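Local atomic coordinates of beta-galactosidase/beta-glucuronidase (Faecalibacterium prausnitzii L2-6, PDB entry 6MVF), a protein that binds flavin mononucleotide and probably hydrolyses terminal beta-glucuronide linkages. Residues K562-K565 with D566-V570; L126-D129 with G130-L134. All coordinates share one frame; numbering follows the deposited sequence.

Contact 1 (K562-K565 with D566-V570)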
ATOM      1  N   LYS A 562      12.634  -2.097  22.542  1.00 29.51           N
ATOM      2  CA  LYS A 562      11.768  -3.254  22.745  1.00 32.43           C
ATOM      3  C   LYS A 562      11.187  -3.361  24.155  1.00 33.78           C
ATOM      4  O   LYS A 562      10.043  -3.805  24.308  1.00 32.87           O
ATOM      5  CB  LYS A 562      12.532  -4.541  22.418  1.00 30.50           C
ATOM      6  CG  LYS A 562      12.801  -4.731  20.951  1.00 32.96           C
ATOM      7  CD  LYS A 562      13.155  -6.177  20.630  1.00 36.47           C
ATOM      8  CE  LYS A 562      13.219  -6.372  19.130  1.00 37.54           C
ATOM      9  NZ  LYS A 562      11.978  -5.859  18.487  1.00 42.35           N
ATOM     10  N   THR A 563      11.941  -2.988  25.194  1.00 35.55           N
ATOM     11  CA  THR A 563      11.593  -3.322  26.572  1.00 28.78           C
ATOM     12  C   THR A 563      11.400  -2.049  27.382  1.00 25.76           C
ATOM     13  O   THR A 563      12.347  -1.285  27.599  1.00 29.71           O
ATOM     14  CB  THR A 563      12.656  -4.226  27.214  1.00 28.37           C
ATOM     15  OG1 THR A 563      12.796  -5.415  26.440  1.00 34.49           O
ATOM     16  CG2 THR A 563      12.246  -4.641  28.611  1.00 27.75           C
ATOM     17  N   ARG A 564      10.171  -1.843  27.837  1.00 25.81           N
ATOM     18  CA  ARG A 564       9.829  -0.761  28.737  1.00 20.93           C
ATOM     19  C   ARG A 564      10.196  -1.158  30.159  1.00 31.41           C
ATOM     20  O   ARG A 564       9.692  -2.164  30.686  1.00 31.61           O
ATOM     21  CB  ARG A 564       8.343  -0.458  28.627  1.00 28.18           C
ATOM     22  CG  ARG A 564       7.931   0.071  27.266  1.00 29.06           C
ATOM     23  CD  ARG A 564       6.477  -0.267  26.966  1.00 32.64           C
ATOM     24  NE  ARG A 564       6.028   0.341  25.720  1.00 31.82           N
ATOM     25  CZ  ARG A 564       6.400  -0.080  24.512  1.00 46.45           C
ATOM     26  NH1 ARG A 564       7.225  -1.124  24.393  1.00 39.21           N
ATOM     27  NH2 ARG A 564       5.960   0.551  23.422  1.00 44.24           N
ATOM     28  N   LYS A 565      11.074  -0.374  30.783  1.00 24.68           N
ATOM     29  CA  LYS A 565      11.431  -0.665  32.155  1.00 25.29           C
ATOM     30  C   LYS A 565      10.274  -0.288  33.076  1.00 29.92           C
ATOM     31  O   LYS A 565       9.300   0.348  32.669  1.00 28.84           O
ATOM     32  CB  LYS A 565      12.709   0.070  32.532  1.00 28.71           C
ATOM     33  CG  LYS A 565      13.875  -0.252  31.630  1.00 24.25           C
ATOM     34  CD  LYS A 565      15.071   0.559  32.027  1.00 23.63           C
ATOM     35  CE  LYS A 565      16.124   0.483  30.967  1.00 26.36           C
ATOM     36  NZ  LYS A 565      17.203   1.454  31.295  1.00 30.25           N
ATOM     37  N   ASP A 566      10.374  -0.701  34.338  1.00 32.93           N
ATOM     38  CA  ASP A 566       9.286  -0.406  35.266  1.00 33.73           C
ATOM     39  C   ASP A 566       9.142   1.100  35.487  1.00 31.49           C
ATOM     40  O   ASP A 566       8.039   1.582  35.770  1.00 31.65           O
ATOM     41  CB  ASP A 566       9.502  -1.158  36.589  1.00 33.93           C
ATOM     42  CG  ASP A 566       9.158  -2.675  36.491  1.00 36.32           C
ATOM     43  OD1 ASP A 566       8.542  -3.144  35.486  1.00 31.23           O
ATOM     44  OD2 ASP A 566       9.515  -3.403  37.447  1.00 32.81           O
ATOM     45  N   SER A 567      10.236   1.854  35.329  1.00 32.05           N
ATOM     46  CA  SER A 567      10.179   3.312  35.429  1.00 32.34           C
ATOM     47  C   SER A 567       9.265   3.910  34.382  1.00 31.60           C
ATOM     48  O   SER A 567       8.670   4.968  34.616  1.00 29.72           O
ATOM     49  CB  SER A 567      11.574   3.920  35.265  1.00 30.64           C
ATOM     50  OG  SER A 567      12.348   3.726  36.423  1.00 40.09           O
ATOM     51  N   PHE A 568       9.204   3.286  33.202  1.00 27.70           N
ATOM     52  CA  PHE A 568       8.319   3.753  32.147  1.00 22.94           C
ATOM     53  C   PHE A 568       6.872   3.809  32.630  1.00 27.02           C
ATOM     54  O   PHE A 568       6.172   4.802  32.408  1.00 25.31           O
ATOM     55  CB  PHE A 568       8.482   2.838  30.940  1.00 29.16           C
ATOM     56  CG  PHE A 568       7.449   3.026  29.870  1.00 30.32           C
ATOM     57  CD1 PHE A 568       6.199   2.402  29.968  1.00 24.96           C
ATOM     58  CD2 PHE A 568       7.743   3.787  28.740  1.00 24.39           C
ATOM     59  CE1 PHE A 568       5.261   2.575  28.978  1.00 30.55           C
ATOM     60  CE2 PHE A 568       6.812   3.949  27.734  1.00 25.11           C
ATOM     61  CZ  PHE A 568       5.571   3.352  27.848  1.00 25.65           C
ATOM     62  N   TYR A 569       6.416   2.760  33.323  1.00 28.73           N
ATOM     63  CA  TYR A 569       5.022   2.662  33.743  1.00 23.01           C
ATOM     64  C   TYR A 569       4.698   3.552  34.932  1.00 27.48           C
ATOM     65  O   TYR A 569       3.526   3.884  35.131  1.00 25.99           O
ATOM     66  CB  TYR A 569       4.672   1.200  34.057  1.00 30.08           C
ATOM     67  CG  TYR A 569       4.734   0.315  32.828  1.00 29.42           C
ATOM     68  CD1 TYR A 569       3.654   0.238  31.941  1.00 31.21           C
ATOM     69  CD2 TYR A 569       5.879  -0.415  32.529  1.00 27.54           C
ATOM     70  CE1 TYR A 569       3.709  -0.564  30.801  1.00 27.64           C
ATOM     71  CE2 TYR A 569       5.953  -1.218  31.381  1.00 29.11           C
ATOM     72  CZ  TYR A 569       4.867  -1.283  30.529  1.00 31.37           C
ATOM     73  OH  TYR A 569       4.938  -2.058  29.408  1.00 38.35           O
ATOM     74  N   VAL A 570       5.700   3.947  35.726  1.00 25.97           N
ATOM     75  CA  VAL A 570       5.497   5.035  36.677  1.00 24.19           C
ATOM     76  C   VAL A 570       4.983   6.276  35.949  1.00 27.83           C
ATOM     77  O   VAL A 570       3.929   6.829  36.280  1.00 25.64           O
ATOM     78  CB  VAL A 570       6.799   5.347  37.437  1.00 29.05           C
ATOM     79  CG1 VAL A 570       6.654   6.678  38.213  1.00 20.41           C
ATOM     80  CG2 VAL A 570       7.200   4.186  38.360  1.00 24.39           C
TER
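The approach to helix 566-575, the helix that follows the last parallel strand of the TIM barrel, lays Arg564 over a face of Phe568 and against Tyr569, residues at the beginning of the helix. Most of the touching is done by the aliphatic part of Arg564. Its CG sits almost exactly above the middle of the Phe568 ring, 3.8 Å from the centroid and 3° off the normal, a CH-pi contact. Phe568 has CG anti to its backbone N (chi1 169°), which lays the ring alongside the arginine, both side chains running the same way. Farther out, Arg564 CD lies 3.7 Å from Phe568 CE1, while the guanidinium plane stands steeply to the ring, 76° away from it. Tyr569 crosses the arginine at about a right angle: its CE2 comes within 3.7 Å of Arg564 CB, and its OH within 3.4 Å of Arg564 CD. Between the two aromatics, Phe568 CD1 sits over one face of the Tyr569 ring, and His582 stacks on Tyr569 as well. The backbone closes the turn with a bond from Phe568 N to Lys565 O of 3.0 Å, bent at the hydrogen. Lys565 itself leaves as an extended chain; its NZ forms a salt bridge with Asp537 and reaches the carbonyls of Gly491 and Gly555. Asp566 OD2 accepts the backbone N-H of Gly585. Phe568 packs on Leu327 and Ser567 on His514, so this is the N-terminal part of the closing helix of a TIM barrel, packed against helices 314-327 and 507-522.

Contact 2 (L126-D129 with G130-L134); sequences LCRD and GDNEL
The guanidinium of Arg128 takes the carbonyl of Asp131 at its edge, and the carboxamide of Asn132 offers its oxygen and nitrogen to the backbone of the same arginine. Arg128 NE donates to Asp131 O at 3.0 Å, nearly straight at 173°; the oxygen lies in the guanidinium plane and the nitrogen in the carbonyl plane. Guanidinium and amide planes are turned 36° apart, and the two side chains pass each other in opposite directions, with Arg128 CG 3.5 Å from Asn132 OD1. To get there, Arg128 turns CG between its own backbone N and carbonyl carbon (chi1 69°) and turns again about the CB-CG bond, which carries the exposed chain back along the start of the strand.

Asn132 grips the turn at two points. Arg128 N donates to its OD1 over 2.8 Å, on a lone pair in the amide carbonyl plane. Its ND2 donates to Arg128 O, also over 2.8 Å, with that oxygen close to the amide plane but the nitrogen tilted from the plane of the Arg128 carbonyl. One side chain thus bonds both polar backbone atoms of a single residue, which fixes the rotation of the buried amide. Asn105 ND2 is a second donor to Asn132 OD1. Between the bonded residues the chain reverses through Asp129 and Gly130, the glycine at positive phi. Beyond this turn, on the surface of the sugar-binding domain of the family, strand 131-139 runs between antiparallel neighbours 70-78 and 99-104: Asn132 pairs by backbone with Phe77, Asp131 forms a salt bridge with Lys78, and Leu126 rests on strands 99-104 and 107-113.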
ATOM      1  N   LEU A 126      30.471  22.163 -12.029  1.00 36.05           N
ATOM      2  CA  LEU A 126      31.339  21.000 -11.920  1.00 35.96           C
ATOM      3  C   LEU A 126      30.741  19.761 -12.580  1.00 40.95           C
ATOM      4  O   LEU A 126      31.335  18.682 -12.503  1.00 40.78           O
ATOM      5  CB  LEU A 126      31.648  20.719 -10.450  1.00 33.80           C
ATOM      6  CG  LEU A 126      31.854  22.011  -9.645  1.00 36.99           C
ATOM      7  CD1 LEU A 126      32.028  21.727  -8.140  1.00 33.75           C
ATOM      8  CD2 LEU A 126      33.020  22.822 -10.191  1.00 31.13           C
ATOM      9  N   CYS A 127      29.602  19.898 -13.251  1.00 40.42           N
ATOM     10  CA  CYS A 127      28.871  18.772 -13.810  1.00 38.43           C
ATOM     11  C   CYS A 127      29.102  18.661 -15.309  1.00 42.43           C
ATOM     12  O   CYS A 127      29.113  19.666 -16.030  1.00 39.41           O
ATOM     13  CB  CYS A 127      27.368  18.915 -13.550  1.00 46.60           C
ATOM     14  SG  CYS A 127      26.848  18.586 -11.854  1.00 50.45           S
ATOM     15  N   ARG A 128      29.277  17.430 -15.768  1.00 44.04           N
ATOM     16  CA  ARG A 128      29.268  17.092 -17.180  1.00 40.10           C
ATOM     17  C   ARG A 128      28.085  16.167 -17.451  1.00 42.50           C
ATOM     18  O   ARG A 128      27.525  15.554 -16.538  1.00 43.82           O
ATOM     19  CB  ARG A 128      30.578  16.417 -17.588  1.00 32.09           C
ATOM     20  CG  ARG A 128      30.748  15.051 -16.999  1.00 33.60           C
ATOM     21  CD  ARG A 128      32.147  14.835 -16.474  1.00 39.00           C
ATOM     22  NE  ARG A 128      32.250  13.498 -15.906  1.00 45.12           N
ATOM     23  CZ  ARG A 128      33.370  12.943 -15.460  1.00 45.17           C
ATOM     24  NH1 ARG A 128      34.514  13.617 -15.492  1.00 43.60           N
ATOM     25  NH2 ARG A 128      33.335  11.704 -14.980  1.00 42.56           N
ATOM     26  N   ASP A 129      27.693  16.084 -18.712  1.00 39.65           N
ATOM     27  CA  ASP A 129      26.650  15.145 -19.083  1.00 49.75           C
ATOM     28  C   ASP A 129      27.096  13.709 -18.814  1.00 43.64           C
ATOM     29  O   ASP A 129      28.287  13.393 -18.764  1.00 47.46           O
ATOM     30  CB  ASP A 129      26.279  15.318 -20.555  1.00 56.14           C
ATOM     31  CG  ASP A 129      26.042  16.768 -20.916  1.00 65.17           C
ATOM     32  OD1 ASP A 129      26.449  17.636 -20.105  1.00 59.84           O
ATOM     33  OD2 ASP A 129      25.448  17.032 -21.990  1.00 67.17           O
ATOM     34  N   GLY A 130      26.110  12.835 -18.627  1.00 50.96           N
ATOM     35  CA  GLY A 130      26.400  11.457 -18.294  1.00 45.75           C
ATOM     36  C   GLY A 130      26.924  11.331 -16.877  1.00 44.21           C
ATOM     37  O   GLY A 130      26.608  12.123 -15.986  1.00 41.12           O
ATOM     38  N   ASP A 131      27.759  10.318 -16.678  1.00 52.61           N
ATOM     39  CA  ASP A 131      28.240  10.006 -15.343  1.00 42.57           C
ATOM     40  C   ASP A 131      29.110  11.131 -14.798  1.00 46.74           C
ATOM     41  O   ASP A 131      29.864  11.770 -15.537  1.00 50.68           O
ATOM     42  CB  ASP A 131      29.018   8.693 -15.363  1.00 48.25           C
ATOM     43  CG  ASP A 131      28.116   7.478 -15.521  1.00 58.44           C
ATOM     44  OD1 ASP A 131      26.878   7.645 -15.475  1.00 53.87           O
ATOM     45  OD2 ASP A 131      28.643   6.352 -15.689  1.00 68.51           O
ATOM     46  N   ASN A 132      28.966  11.392 -13.500  1.00 42.36           N
ATOM     47  CA  ASN A 132      29.851  12.263 -12.741  1.00 46.12           C
ATOM     48  C   ASN A 132      30.294  11.495 -11.502  1.00 40.34           C
ATOM     49  O   ASN A 132      29.702  10.474 -11.152  1.00 41.98           O
ATOM     50  CB  ASN A 132      29.161  13.590 -12.347  1.00 36.45           C
ATOM     51  CG  ASN A 132      28.776  14.433 -13.550  1.00 41.19           C
ATOM     52  OD1 ASN A 132      29.357  15.496 -13.798  1.00 42.46           O
ATOM     53  ND2 ASN A 132      27.791  13.963 -14.310  1.00 44.73           N
ATOM     54  N   GLU A 133      31.344  11.973 -10.838  1.00 42.59           N
ATOM     55  CA  GLU A 133      31.789  11.376  -9.580  1.00 47.36           C
ATOM     56  C   GLU A 133      31.592  12.346  -8.418  1.00 42.18           C
ATOM     57  O   GLU A 133      31.980  13.516  -8.495  1.00 42.03           O
ATOM     58  CB  GLU A 133      33.249  10.929  -9.661  1.00 45.61           C
ATOM     59  CG  GLU A 133      33.398   9.415  -9.894  1.00 53.09           C
ATOM     60  CD  GLU A 133      33.268   8.575  -8.605  1.00 58.20           C
ATOM     61  OE1 GLU A 133      33.775   9.004  -7.536  1.00 48.86           O
ATOM     62  OE2 GLU A 133      32.664   7.473  -8.663  1.00 60.17           O
ATOM     63  N   LEU A 134      30.978  11.848  -7.350  1.00 42.03           N
ATOM     64  CA  LEU A 134      30.719  12.602  -6.131  1.00 40.77           C
ATOM     65  C   LEU A 134      31.563  12.025  -4.999  1.00 42.85           C
ATOM     66  O   LEU A 134      31.504  10.815  -4.731  1.00 33.48           O
ATOM     67  CB  LEU A 134      29.228  12.546  -5.779  1.00 35.63           C
ATOM     68  CG  LEU A 134      28.692  13.159  -4.486  1.00 40.02           C
ATOM     69  CD1 LEU A 134      29.041  14.610  -4.449  1.00 34.80           C
ATOM     70  CD2 LEU A 134      27.172  12.972  -4.383  1.00 35.60           C
TER

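From the N terminus, contact 2 comes first: it closes the short turn that follows strand 119-122, an outer strand, within this chain, of a four-stranded sheet, and starts strand 131-139 within the six-stranded sheet of the sugar-binding domain, so it links two sheets. More than 400 residues later, after the barrel strands have all been laid down, contact 1 closes the turn into helix 566-575 and sets it against the barrel helices 314-327 and 507-522. The two are in series, neither nested nor crossing. Contacts 1 and 2 lie on opposite sides of the chain's centre. The centres of contacts 1 and 2 are about 51 Å apart. The nearest atoms of contacts 1 and 2 are about 33 Å apart.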